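Small heat shock protein hsp20 family (Sulfolobus solfataricus, PDB 4RZK) probably acts as a chaperone that binds unfolded proteins under stress, the piece in this crystal being its alpha-crystallin domain. Local coordinates at residues A[9-14]-A[56-61]; A[18-23]-A[61-66]; A[23-28]-A[77-82]; A[33-38]-A[46-51]. One frame throughout, in Å; residues are numbered along the deposited sequence.

Contact 1 of 4, residues A[9-14]-A[56-61]; sequences PLADVI and YYKEID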
loop_
_atom_site.group_PDB
_atom_site.type_symbol
_atom_site.label_atom_id
_atom_site.label_comp_id
_atom_site.label_asym_id
_atom_site.label_seq_id
_atom_site.Cartn_x
_atom_site.Cartn_y
_atom_site.Cartn_z
ATOM N N PRO A 9 -8.417 -0.216 5.535
ATOM C CA PRO A 9 -7.103 0.311 5.199
ATOM C C PRO A 9 -6.357 0.836 6.395
ATOM O O PRO A 9 -6.974 1.288 7.335
ATOM C CB PRO A 9 -7.431 1.463 4.254
ATOM C CG PRO A 9 -8.851 1.789 4.503
ATOM C CD PRO A 9 -9.485 0.491 4.826
ATOM N N LEU A 10 -5.036 0.772 6.363
ATOM C CA LEU A 10 -4.262 1.395 7.401
ATOM C C LEU A 10 -4.423 2.883 7.227
ATOM O O LEU A 10 -4.225 3.406 6.151
ATOM C CB LEU A 10 -2.797 1.034 7.255
ATOM C CG LEU A 10 -2.385 -0.431 7.288
ATOM C CD1 LEU A 10 -0.878 -0.519 7.218
ATOM C CD2 LEU A 10 -2.883 -1.124 8.538
ATOM N N ALA A 11 -4.773 3.562 8.304
ATOM C CA ALA A 11 -5.018 4.983 8.255
ATOM C C ALA A 11 -4.412 5.668 9.454
ATOM O O ALA A 11 -4.490 5.165 10.555
ATOM C CB ALA A 11 -6.507 5.241 8.208
ATOM N N ASP A 12 -3.818 6.826 9.245
ATOM C CA ASP A 12 -3.354 7.623 10.352
ATOM C C ASP A 12 -3.899 9.016 10.212
ATOM O O ASP A 12 -3.749 9.629 9.181
ATOM C CB ASP A 12 -1.839 7.669 10.371
ATOM C CG ASP A 12 -1.300 8.153 11.682
ATOM O OD1 ASP A 12 -0.175 8.677 11.697
ATOM O OD2 ASP A 12 -1.999 8.010 12.697
ATOM N N VAL A 13 -4.514 9.535 11.255
ATOM C CA VAL A 13 -4.997 10.892 11.166
ATOM C C VAL A 13 -4.205 11.806 12.080
ATOM O O VAL A 13 -4.034 11.530 13.253
ATOM C CB VAL A 13 -6.494 10.982 11.466
ATOM C CG1 VAL A 13 -6.904 9.907 12.443
ATOM C CG2 VAL A 13 -6.844 12.353 11.992
ATOM N N ILE A 14 -3.653 12.856 11.504
ATOM C CA ILE A 14 -2.862 13.799 12.251
ATOM C C ILE A 14 -3.394 15.198 12.021
ATOM O O ILE A 14 -3.613 15.603 10.897
ATOM C CB ILE A 14 -1.400 13.744 11.810
ATOM C CG1 ILE A 14 -0.519 13.245 12.949
ATOM C CG2 ILE A 14 -0.948 15.109 11.343
ATOM C CD1 ILE A 14 -0.532 14.131 14.175
ATOM N N TYR A 56 -11.509 -1.582 -0.441
ATOM C CA TYR A 56 -11.371 -1.017 0.894
ATOM C C TYR A 56 -12.500 -0.076 1.244
ATOM O O TYR A 56 -12.994 0.633 0.398
ATOM C CB TYR A 56 -10.076 -0.228 1.040
ATOM C CG TYR A 56 -8.818 -0.864 0.518
ATOM C CD1 TYR A 56 -7.885 -1.387 1.379
ATOM C CD2 TYR A 56 -8.540 -0.889 -0.827
ATOM C CE1 TYR A 56 -6.723 -1.950 0.912
ATOM C CE2 TYR A 56 -7.382 -1.447 -1.299
ATOM C CZ TYR A 56 -6.480 -1.976 -0.422
ATOM O OH TYR A 56 -5.318 -2.531 -0.882
ATOM N N TYR A 57 -12.896 -0.090 2.507
ATOM C CA TYR A 57 -13.771 0.917 3.069
ATOM C C TYR A 57 -13.271 1.297 4.444
ATOM O O TYR A 57 -12.946 0.440 5.233
ATOM C CB TYR A 57 -15.201 0.397 3.143
ATOM C CG TYR A 57 -16.181 1.306 3.828
ATOM C CD1 TYR A 57 -16.984 2.164 3.105
ATOM C CD2 TYR A 57 -16.322 1.289 5.195
ATOM C CE1 TYR A 57 -17.890 2.991 3.733
ATOM C CE2 TYR A 57 -17.220 2.113 5.826
ATOM C CZ TYR A 57 -17.999 2.958 5.090
ATOM O OH TYR A 57 -18.884 3.769 5.731
ATOM N N LYS A 58 -13.205 2.586 4.731
ATOM C CA LYS A 58 -12.856 3.039 6.064
ATOM C C LYS A 58 -13.675 4.244 6.459
ATOM O O LYS A 58 -13.996 5.071 5.634
ATOM C CB LYS A 58 -11.378 3.386 6.147
ATOM C CG LYS A 58 -10.959 3.973 7.475
ATOM C CD LYS A 58 -10.633 2.891 8.477
ATOM C CE LYS A 58 -9.524 3.317 9.412
ATOM N NZ LYS A 58 -9.676 2.706 10.750
ATOM N N GLU A 59 -14.010 4.346 7.732
ATOM C CA GLU A 59 -14.648 5.542 8.226
ATOM C C GLU A 59 -13.913 6.036 9.448
ATOM O O GLU A 59 -13.553 5.263 10.318
ATOM C CB GLU A 59 -16.133 5.321 8.469
ATOM C CG GLU A 59 -16.538 4.981 9.882
ATOM C CD GLU A 59 -18.005 4.636 9.964
ATOM O OE1 GLU A 59 -18.476 4.276 11.055
ATOM O OE2 GLU A 59 -18.683 4.719 8.926
ATOM N N ILE A 60 -13.652 7.331 9.480
ATOM C CA ILE A 60 -12.851 7.921 10.523
ATOM C C ILE A 60 -13.609 8.986 11.258
ATOM O O ILE A 60 -14.211 9.847 10.645
ATOM C CB ILE A 60 -11.623 8.612 9.945
ATOM C CG1 ILE A 60 -10.594 7.589 9.486
ATOM C CG2 ILE A 60 -11.032 9.543 10.979
ATOM C CD1 ILE A 60 -10.396 7.577 7.993
ATOM N N ASP A 61 -13.552 8.942 12.577
ATOM C CA ASP A 61 -14.141 9.987 13.374
ATOM C C ASP A 61 -13.064 11.015 13.579
ATOM O O ASP A 61 -12.037 10.734 14.159
ATOM C CB ASP A 61 -14.587 9.437 14.720
ATOM C CG ASP A 61 -15.517 8.259 14.584
ATOM O OD1 ASP A 61 -16.711 8.468 14.312
ATOM O OD2 ASP A 61 -15.056 7.117 14.748
#
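Pro9 lays its ring across the start of segment 56-61, fitting between the side chains of Tyr56 and Lys58. The ring crosses the root of the lysine at a slant, with Pro9 CG 3.4 Å from Lys58 CB, while Pro9 CD lies 3.5 Å from the backbone oxygen Tyr57 O. The proline also runs past Tyr56 in the opposite sense: Pro9 CD packs 3.9 Å from Tyr56 CB, and Pro9 CB comes obliquely to the aromatic ring. Tyr56 OH is hydrogen-bonded to Pro27 O. Lys58 starts with CG anti to its backbone N (chi1 175°) and then bends at chi2 (86°), which carries the aliphatic part of the chain past Ala11, with Lys58 CE 3.8 Å from Ala11 CB. Its ammonium group has a long, weak ion pair with Glu8. Further along, Val13 CG1 and Ile60 CG2 still touch at 4.4 Å. An alanine in place of Pro9 lacks CG and CD and would probably leave Tyr56 CB and the root of Lys58 without the apolar cover the ring gives them. No hydrogen bond crosses; the segments run 24° apart and separate from 6.2 Å between Pro9 CA and Tyr56 CA to 8.4 Å between Val13 CA and Ile60 CA. The parallel strands are backbone-paired at Tyr57 and Arg7 and diverge beyond, side chains filling between them, in the immunoglobulin-like beta sandwich of the alpha-crystallin domain.

Contact 2 of 4, residues A[18-23]-A[61-66]; sequences DEIKVV and DLPAEV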
loop_
_atom_site.group_PDB
_atom_site.type_symbol
_atom_site.label_atom_id
_atom_site.label_comp_id
_atom_site.label_asym_id
_atom_site.label_seq_id
_atom_site.Cartn_x
_atom_site.Cartn_y
_atom_site.Cartn_z
ATOM N N ASP A 18 -4.785 24.626 11.622
ATOM C CA ASP A 18 -6.032 24.742 10.886
ATOM C C ASP A 18 -6.403 23.431 10.220
ATOM O O ASP A 18 -7.560 23.036 10.197
ATOM C CB ASP A 18 -5.862 25.812 9.804
ATOM C CG ASP A 18 -7.096 26.659 9.619
ATOM O OD1 ASP A 18 -7.883 26.774 10.578
ATOM O OD2 ASP A 18 -7.276 27.213 8.514
ATOM N N GLU A 19 -5.398 22.781 9.651
ATOM C CA GLU A 19 -5.582 21.569 8.870
ATOM C C GLU A 19 -5.671 20.293 9.685
ATOM O O GLU A 19 -5.104 20.190 10.761
ATOM C CB GLU A 19 -4.462 21.441 7.844
ATOM C CG GLU A 19 -4.490 22.501 6.764
ATOM C CD GLU A 19 -3.219 22.533 5.943
ATOM O OE1 GLU A 19 -2.206 21.965 6.383
ATOM O OE2 GLU A 19 -3.236 23.130 4.852
ATOM N N ILE A 20 -6.393 19.322 9.144
ATOM C CA ILE A 20 -6.310 17.947 9.587
ATOM C C ILE A 20 -5.885 17.127 8.385
ATOM O O ILE A 20 -6.468 17.231 7.324
ATOM C CB ILE A 20 -7.657 17.406 10.067
ATOM C CG1 ILE A 20 -7.978 17.918 11.460
ATOM C CG2 ILE A 20 -7.622 15.894 10.101
ATOM C CD1 ILE A 20 -9.169 17.232 12.079
ATOM N N LYS A 21 -4.864 16.311 8.543
ATOM C CA LYS A 21 -4.392 15.534 7.429
ATOM C C LYS A 21 -4.724 14.104 7.713
ATOM O O LYS A 21 -4.381 13.592 8.761
ATOM C CB LYS A 21 -2.889 15.719 7.214
ATOM C CG LYS A 21 -2.498 17.104 6.722
ATOM C CD LYS A 21 -0.993 17.225 6.552
ATOM C CE LYS A 21 -0.604 18.602 6.039
ATOM N NZ LYS A 21 0.870 18.743 5.891
ATOM N N VAL A 22 -5.350 13.426 6.762
ATOM C CA VAL A 22 -5.638 12.008 6.920
ATOM C C VAL A 22 -4.894 11.184 5.890
ATOM O O VAL A 22 -4.941 11.476 4.717
ATOM C CB VAL A 22 -7.136 11.714 6.822
ATOM C CG1 VAL A 22 -7.380 10.220 6.882
ATOM C CG2 VAL A 22 -7.876 12.410 7.940
ATOM N N VAL A 23 -4.204 10.151 6.343
ATOM C CA VAL A 23 -3.413 9.321 5.458
ATOM C C VAL A 23 -3.937 7.899 5.415
ATOM O O VAL A 23 -4.132 7.288 6.441
ATOM C CB VAL A 23 -1.957 9.280 5.911
ATOM C CG1 VAL A 23 -1.205 8.199 5.175
ATOM C CG2 VAL A 23 -1.305 10.624 5.694
ATOM N N ASP A 61 -13.552 8.942 12.577
ATOM C CA ASP A 61 -14.141 9.987 13.374
ATOM C C ASP A 61 -13.064 11.015 13.579
ATOM O O ASP A 61 -12.037 10.734 14.159
ATOM C CB ASP A 61 -14.587 9.437 14.720
ATOM C CG ASP A 61 -15.517 8.259 14.584
ATOM O OD1 ASP A 61 -16.711 8.468 14.312
ATOM O OD2 ASP A 61 -15.056 7.117 14.748
ATOM N N LEU A 62 -13.309 12.215 13.092
ATOM C CA LEU A 62 -12.352 13.295 13.168
ATOM C C LEU A 62 -12.312 13.979 14.521
ATOM O O LEU A 62 -13.310 14.052 15.211
ATOM C CB LEU A 62 -12.631 14.297 12.062
ATOM C CG LEU A 62 -12.571 13.693 10.666
ATOM C CD1 LEU A 62 -13.269 14.583 9.661
ATOM C CD2 LEU A 62 -11.133 13.454 10.261
ATOM N N PRO A 63 -11.149 14.492 14.884
ATOM C CA PRO A 63 -10.971 15.234 16.128
ATOM C C PRO A 63 -11.801 16.504 16.151
ATOM O O PRO A 63 -12.250 16.900 17.209
ATOM C CB PRO A 63 -9.479 15.559 16.146
ATOM C CG PRO A 63 -8.910 15.000 14.887
ATOM C CD PRO A 63 -9.872 13.977 14.392
ATOM N N ALA A 64 -12.009 17.123 14.999
ATOM C CA ALA A 64 -12.814 18.332 14.930
ATOM C C ALA A 64 -13.680 18.366 13.689
ATOM O O ALA A 64 -13.355 17.756 12.689
ATOM C CB ALA A 64 -11.925 19.556 14.973
ATOM N N GLU A 65 -14.772 19.112 13.745
ATOM C CA GLU A 65 -15.649 19.221 12.598
ATOM C C GLU A 65 -14.863 19.860 11.475
ATOM O O GLU A 65 -14.001 20.678 11.715
ATOM C CB GLU A 65 -16.877 20.064 12.935
ATOM C CG GLU A 65 -17.775 19.473 14.008
ATOM C CD GLU A 65 -19.210 19.961 13.903
ATOM O OE1 GLU A 65 -19.454 20.952 13.186
ATOM O OE2 GLU A 65 -20.101 19.356 14.537
ATOM N N VAL A 66 -15.131 19.449 10.248
ATOM C CA VAL A 66 -14.413 19.975 9.103
ATOM C C VAL A 66 -15.357 20.363 7.986
ATOM O O VAL A 66 -16.385 19.739 7.814
ATOM C CB VAL A 66 -13.489 18.910 8.533
ATOM C CG1 VAL A 66 -13.706 18.791 7.035
ATOM C CG2 VAL A 66 -12.049 19.232 8.867
#
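Ile20 turns CG1 anti to its own carbonyl carbon (chi1 -77°) and continues extended (chi2 -170°), which drives CD1 out from strand 19-25 to the loop residue Pro63. There the two side chains reach toward each other, and Ile20 CD1 meets Pro63 CG at 3.6 Å. The same methyl also covers the backbone just beyond, with Ile20 CD1 4.1 Å from Ala64 N. The other branch of the isoleucine, CG2, points to Leu62: Ile20 CG2 and Leu62 CD2 are 4.3 Å apart. Two residues along the strand, Val22 offers its own CG2 to the same leucine methyl, Val22 CG2 lying 4.1 Å from Leu62 CD2, and these two side chains pass each other at about a right angle. Leu62 CD2 is therefore held against two branched residues of one strand, while Ile20 spreads its two branches over Leu62 and Pro63. The side-chain pairs that cross are all apolar; no hydrogen bond links the segments, and the loop packs on the strand through these side chains. Pro63 lies at the exposed margin, whereas Ile20, Val22 and Leu62 are buried. No regular helix is found in the chain, so the surroundings are strands and loops. Strand 19-25 runs between strands 6-16 and 79-85, bonding through Lys21 to Ile14 and through Ile20 to Leu84. Leu84 also packs on Leu62 and Val66, Leu45 of strand 44-50 joins Val22 and Leu62, and Glu15 of strand 6-16 lies against Ile20 and Pro63.

Contact 3 of 4, residues A[23-28]-A[77-82]; sequences VAEVPG and NGVLEI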
loop_
_atom_site.group_PDB
_atom_site.type_symbol
_atom_site.label_atom_id
_atom_site.label_comp_id
_atom_site.label_asym_id
_atom_site.label_seq_id
_atom_site.Cartn_x
_atom_site.Cartn_y
_atom_site.Cartn_z
ATOM N N VAL A 23 -4.204 10.151 6.343
ATOM C CA VAL A 23 -3.413 9.321 5.458
ATOM C C VAL A 23 -3.937 7.899 5.415
ATOM O O VAL A 23 -4.132 7.288 6.441
ATOM C CB VAL A 23 -1.957 9.280 5.911
ATOM C CG1 VAL A 23 -1.205 8.199 5.175
ATOM C CG2 VAL A 23 -1.305 10.624 5.694
ATOM N N ALA A 24 -4.164 7.388 4.214
ATOM C CA ALA A 24 -4.674 6.046 4.030
ATOM C C ALA A 24 -3.890 5.238 3.024
ATOM O O ALA A 24 -3.582 5.718 1.956
ATOM C CB ALA A 24 -6.138 6.103 3.621
ATOM N N GLU A 25 -3.630 3.988 3.352
ATOM C CA GLU A 25 -2.983 3.115 2.417
ATOM C C GLU A 25 -4.007 2.249 1.781
ATOM O O GLU A 25 -4.676 1.476 2.432
ATOM C CB GLU A 25 -2.046 2.207 3.134
ATOM C CG GLU A 25 -1.004 2.914 3.923
ATOM C CD GLU A 25 0.079 1.961 4.272
ATOM O OE1 GLU A 25 -0.104 0.759 4.070
ATOM O OE2 GLU A 25 1.134 2.411 4.731
ATOM N N VAL A 26 -4.087 2.350 0.479
ATOM C CA VAL A 26 -5.037 1.572 -0.260
ATOM C C VAL A 26 -4.384 1.031 -1.520
ATOM O O VAL A 26 -4.791 1.364 -2.614
ATOM C CB VAL A 26 -6.182 2.489 -0.672
ATOM C CG1 VAL A 26 -6.890 1.950 -1.889
ATOM C CG2 VAL A 26 -7.130 2.710 0.479
ATOM N N PRO A 27 -3.378 0.181 -1.388
ATOM C CA PRO A 27 -2.687 -0.239 -2.603
ATOM C C PRO A 27 -3.482 -1.255 -3.424
ATOM O O PRO A 27 -4.258 -2.036 -2.875
ATOM C CB PRO A 27 -1.396 -0.848 -2.070
ATOM C CG PRO A 27 -1.746 -1.333 -0.715
ATOM C CD PRO A 27 -2.762 -0.386 -0.173
ATOM N N GLY A 28 -3.265 -1.217 -4.736
ATOM C CA GLY A 28 -3.936 -2.084 -5.666
ATOM C C GLY A 28 -4.847 -1.253 -6.521
ATOM O O GLY A 28 -5.094 -1.556 -7.681
ATOM N N ASN A 77 1.766 6.108 -5.109
ATOM C CA ASN A 77 2.281 4.788 -4.824
ATOM C C ASN A 77 1.400 3.992 -3.883
ATOM O O ASN A 77 1.896 3.293 -3.032
ATOM C CB ASN A 77 3.688 4.880 -4.266
ATOM C CG ASN A 77 4.716 5.156 -5.331
ATOM O OD1 ASN A 77 4.743 4.502 -6.354
ATOM N ND2 ASN A 77 5.563 6.128 -5.092
ATOM N N GLY A 78 0.093 4.084 -4.056
ATOM C CA GLY A 78 -0.842 3.362 -3.221
ATOM C C GLY A 78 -1.212 4.024 -1.917
ATOM O O GLY A 78 -1.917 3.449 -1.120
ATOM N N VAL A 79 -0.741 5.236 -1.690
ATOM C CA VAL A 79 -1.047 5.918 -0.446
ATOM C C VAL A 79 -1.861 7.175 -0.649
ATOM O O VAL A 79 -1.525 8.011 -1.451
ATOM C CB VAL A 79 0.217 6.261 0.340
ATOM C CG1 VAL A 79 -0.105 7.244 1.441
ATOM C CG2 VAL A 79 0.816 5.006 0.926
ATOM N N LEU A 80 -2.939 7.302 0.101
ATOM C CA LEU A 80 -3.805 8.437 -0.068
ATOM C C LEU A 80 -3.657 9.398 1.085
ATOM O O LEU A 80 -3.763 9.031 2.234
ATOM C CB LEU A 80 -5.251 7.988 -0.216
ATOM C CG LEU A 80 -6.283 9.067 -0.505
ATOM C CD1 LEU A 80 -6.452 9.276 -1.993
ATOM C CD2 LEU A 80 -7.607 8.680 0.113
ATOM N N GLU A 81 -3.385 10.642 0.741
ATOM C CA GLU A 81 -3.218 11.701 1.695
ATOM C C GLU A 81 -4.241 12.751 1.363
ATOM O O GLU A 81 -4.288 13.238 0.252
ATOM C CB GLU A 81 -1.836 12.298 1.525
ATOM C CG GLU A 81 -1.176 12.766 2.798
ATOM C CD GLU A 81 0.222 13.275 2.558
ATOM O OE1 GLU A 81 0.362 14.389 2.038
ATOM O OE2 GLU A 81 1.184 12.563 2.883
ATOM N N ILE A 82 -5.067 13.109 2.328
ATOM C CA ILE A 82 -6.048 14.141 2.108
ATOM C C ILE A 82 -5.970 15.173 3.208
ATOM O O ILE A 82 -5.778 14.843 4.358
ATOM C CB ILE A 82 -7.459 13.565 2.044
ATOM C CG1 ILE A 82 -8.354 14.289 3.024
ATOM C CG2 ILE A 82 -7.444 12.081 2.342
ATOM C CD1 ILE A 82 -9.547 14.923 2.359
#
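Ala24 and Leu80 form the hydrogen-bonded pair that fastens strand 23-25 to strand 79-82, antiparallel at 163°. Ala24 N gives its hydrogen to Leu80 O at 2.6 Å, and Leu80 N returns one to Ala24 O at 2.5 Å. Past the end of the strand Val26 N reaches Gly78 O at 2.9 Å, carrying the pairing into the loop. The carbonyls of Leu80 and Ala24 also receive weaker CA-H...O contacts: Val23 CA points at Leu80 O from 3.3 Å, and Val79 CA at Ala24 O. Apolar packing follows on each face of the sheet. Val23 swings CG1 opposite its amide nitrogen (chi1 168°), setting that methyl 4.0 Å from Val79 CG1, while its CG2 lies beside the aliphatic stem of Glu81, 3.6 Å from Glu81 CG. Glu25 runs alongside Val79 in the same direction, Glu25 CG being 4.1 Å from Val79 CG2. On the face of Ala24 and Leu80 the two CB atoms stand 4.4 Å apart. Backbone shape matters at Gly78: its phi is positive (85°), where a CB would jam against the carbonyl oxygen of Asn77, and it would also point toward Pro27. Charge is met across the dimer: Glu25 OE2 makes salt bridges to Arg54 and Arg7 of the second subunit. Ala24 and Leu80 turn to the interior, toward Ile47, Ile34 and Val36. The chemistry is thus apolar toward the sandwich core and mixed apolar and acidic on the other face, where the partner's two arginines probably keep the buried Glu25 carboxylate ionised.

Contact 4 of 4, residues A[33-38]-A[46-51]; sequences DIKVKV and VITAKS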
loop_
_atom_site.group_PDB
_atom_site.type_symbol
_atom_site.label_atom_id
_atom_site.label_comp_id
_atom_site.label_asym_id
_atom_site.label_seq_id
_atom_site.Cartn_x
_atom_site.Cartn_y
_atom_site.Cartn_z
ATOM N N ASP A 33 -10.670 5.066 -8.903
ATOM C CA ASP A 33 -11.440 4.054 -8.184
ATOM C C ASP A 33 -11.598 4.390 -6.709
ATOM O O ASP A 33 -12.087 3.576 -5.935
ATOM C CB ASP A 33 -10.780 2.674 -8.296
ATOM C CG ASP A 33 -10.995 2.009 -9.640
ATOM O OD1 ASP A 33 -11.988 2.332 -10.333
ATOM O OD2 ASP A 33 -10.165 1.133 -9.975
ATOM N N ILE A 34 -11.176 5.589 -6.321
ATOM C CA ILE A 34 -11.260 6.016 -4.939
ATOM C C ILE A 34 -12.347 7.047 -4.759
ATOM O O ILE A 34 -12.511 7.924 -5.591
ATOM C CB ILE A 34 -9.919 6.597 -4.468
ATOM C CG1 ILE A 34 -8.790 5.604 -4.752
ATOM C CG2 ILE A 34 -9.965 6.972 -2.985
ATOM C CD1 ILE A 34 -7.416 6.144 -4.491
ATOM N N LYS A 35 -13.090 6.940 -3.664
ATOM C CA LYS A 35 -14.079 7.941 -3.291
ATOM C C LYS A 35 -13.844 8.449 -1.880
ATOM O O LYS A 35 -13.686 7.669 -0.966
ATOM C CB LYS A 35 -15.487 7.374 -3.392
ATOM C CG LYS A 35 -15.828 6.773 -4.741
ATOM C CD LYS A 35 -15.690 7.785 -5.863
ATOM C CE LYS A 35 -15.359 7.102 -7.179
ATOM N NZ LYS A 35 -15.249 8.073 -8.299
ATOM N N VAL A 36 -13.825 9.761 -1.710
ATOM C CA VAL A 36 -13.658 10.359 -0.397
ATOM C C VAL A 36 -14.828 11.266 -0.067
ATOM O O VAL A 36 -15.157 12.144 -0.835
ATOM C CB VAL A 36 -12.384 11.200 -0.343
ATOM C CG1 VAL A 36 -12.315 11.950 0.964
ATOM C CG2 VAL A 36 -11.165 10.322 -0.510
ATOM N N LYS A 37 -15.472 11.057 1.068
ATOM C CA LYS A 37 -16.591 11.914 1.422
ATOM C C LYS A 37 -16.661 12.230 2.909
ATOM O O LYS A 37 -16.139 11.493 3.730
ATOM C CB LYS A 37 -17.900 11.321 0.910
ATOM C CG LYS A 37 -19.036 11.349 1.906
ATOM C CD LYS A 37 -20.220 10.562 1.377
ATOM C CE LYS A 37 -20.358 9.223 2.075
ATOM N NZ LYS A 37 -20.769 8.151 1.134
ATOM N N VAL A 38 -17.298 13.346 3.242
ATOM C CA VAL A 38 -17.391 13.808 4.616
ATOM C C VAL A 38 -18.844 13.855 5.059
ATOM O O VAL A 38 -19.706 14.309 4.330
ATOM C CB VAL A 38 -16.704 15.167 4.800
ATOM C CG1 VAL A 38 -16.816 15.992 3.538
ATOM C CG2 VAL A 38 -17.282 15.906 5.985
ATOM N N VAL A 46 -15.124 9.532 5.298
ATOM C CA VAL A 46 -15.432 8.230 4.724
ATOM C C VAL A 46 -14.694 7.962 3.420
ATOM O O VAL A 46 -14.834 8.706 2.451
ATOM C CB VAL A 46 -16.942 8.090 4.490
ATOM C CG1 VAL A 46 -17.244 6.906 3.582
ATOM C CG2 VAL A 46 -17.649 7.949 5.825
ATOM N N ILE A 47 -13.915 6.886 3.392
ATOM C CA ILE A 47 -13.102 6.534 2.230
ATOM C C ILE A 47 -13.465 5.194 1.599
ATOM O O ILE A 47 -13.509 4.181 2.267
ATOM C CB ILE A 47 -11.619 6.468 2.608
ATOM C CG1 ILE A 47 -11.102 7.827 3.030
ATOM C CG2 ILE A 47 -10.801 5.954 1.448
ATOM C CD1 ILE A 47 -9.898 7.740 3.926
ATOM N N THR A 48 -13.706 5.203 0.295
ATOM C CA THR A 48 -14.047 4.002 -0.441
ATOM C C THR A 48 -13.092 3.766 -1.588
ATOM O O THR A 48 -12.950 4.617 -2.436
ATOM C CB THR A 48 -15.418 4.167 -1.085
ATOM O OG1 THR A 48 -16.428 3.759 -0.171
ATOM C CG2 THR A 48 -15.507 3.326 -2.307
ATOM N N ALA A 49 -12.464 2.603 -1.639
ATOM C CA ALA A 49 -11.587 2.264 -2.747
ATOM C C ALA A 49 -11.928 0.918 -3.348
ATOM O O ALA A 49 -12.032 -0.059 -2.640
ATOM C CB ALA A 49 -10.146 2.282 -2.293
ATOM N N LYS A 50 -12.111 0.872 -4.659
ATOM C CA LYS A 50 -12.500 -0.359 -5.340
ATOM C C LYS A 50 -11.646 -0.732 -6.545
ATOM O O LYS A 50 -11.362 0.084 -7.396
ATOM C CB LYS A 50 -13.957 -0.279 -5.774
ATOM C CG LYS A 50 -14.859 -1.299 -5.117
ATOM C CD LYS A 50 -16.149 -0.648 -4.663
ATOM C CE LYS A 50 -16.496 -1.055 -3.247
ATOM N NZ LYS A 50 -17.053 -2.433 -3.210
ATOM N N SER A 51 -11.260 -1.988 -6.619
ATOM C CA SER A 51 -10.536 -2.502 -7.759
ATOM C C SER A 51 -10.836 -3.982 -7.762
ATOM O O SER A 51 -11.330 -4.491 -6.779
ATOM C CB SER A 51 -9.047 -2.220 -7.628
ATOM O OG SER A 51 -8.321 -3.404 -7.425
#
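Lys35 and Thr48 exchange backbone hydrogen bonds in the middle of a beta hairpin, strands 34-38 and 46-50 running antiparallel at 171°. Lys35 N gives to Thr48 O at 2.6 Å and Thr48 N to Lys35 O at 2.8 Å. Nearer the turn Lys37 and Val46 repeat the exchange, with Val46 N 2.7 Å from Lys37 O. At the open end one bond remains: Lys50 N reaches Asp33 O at 3.0 Å. There the Asp33 carboxylate also comes near Ser51, with Asp33 OD2 4.2 Å from Ser51 CB. A glycine here would probably leave this end of the hairpin without that contact and its backbone freer to turn. Between the bonded pairs lie Ile34 with Ala49 and Val36 with Ile47, whose side chains face the sandwich interior: Ile34 CG1 packs 4.3 Å from Ala49 CB, and Val36 CG2 the same distance from Ile47 CG1. Leu80 of strand 79-85 covers Ile34 and Val36, and Tyr56 lies on Ala49. The other face carries Lys35, Lys37, Val46 and Thr48, with Tyr57 of strand 55-61 against Val46 and Thr48. Here Lys37 runs beside Val46 in the same direction. Val46 places CG1 on the far side from its amide nitrogen (chi1 166°), and this methyl meets the aliphatic part of the lysine, Val46 CG1 to Lys37 CE, at 4.2 Å.

All four contacts belong to one beta sandwich, with no ligand or active site among them. Contacts 1 and 4 have centres about 11 Å apart, because strand 55-61 pairs with strand 44-50: Tyr56 N bonds to Ala49 O at 2.7 Å. Contacts 1 and 3 meet where Asp12 N lies 2.9 Å from Val23 O. Across the core, Leu80 CD2 of contact 3 touches Val36 CG2 of contact 4 at 4.0 Å. Contact 2 is centred about 17 Å from contacts 3 and 4 but 11 Å from contact 1, with which it shares Asp61 and touches, Val13 CB to Val22 CG2, at 4.0 Å. It shares Val23 with contact 3, the one with most residues within reach of the second subunit.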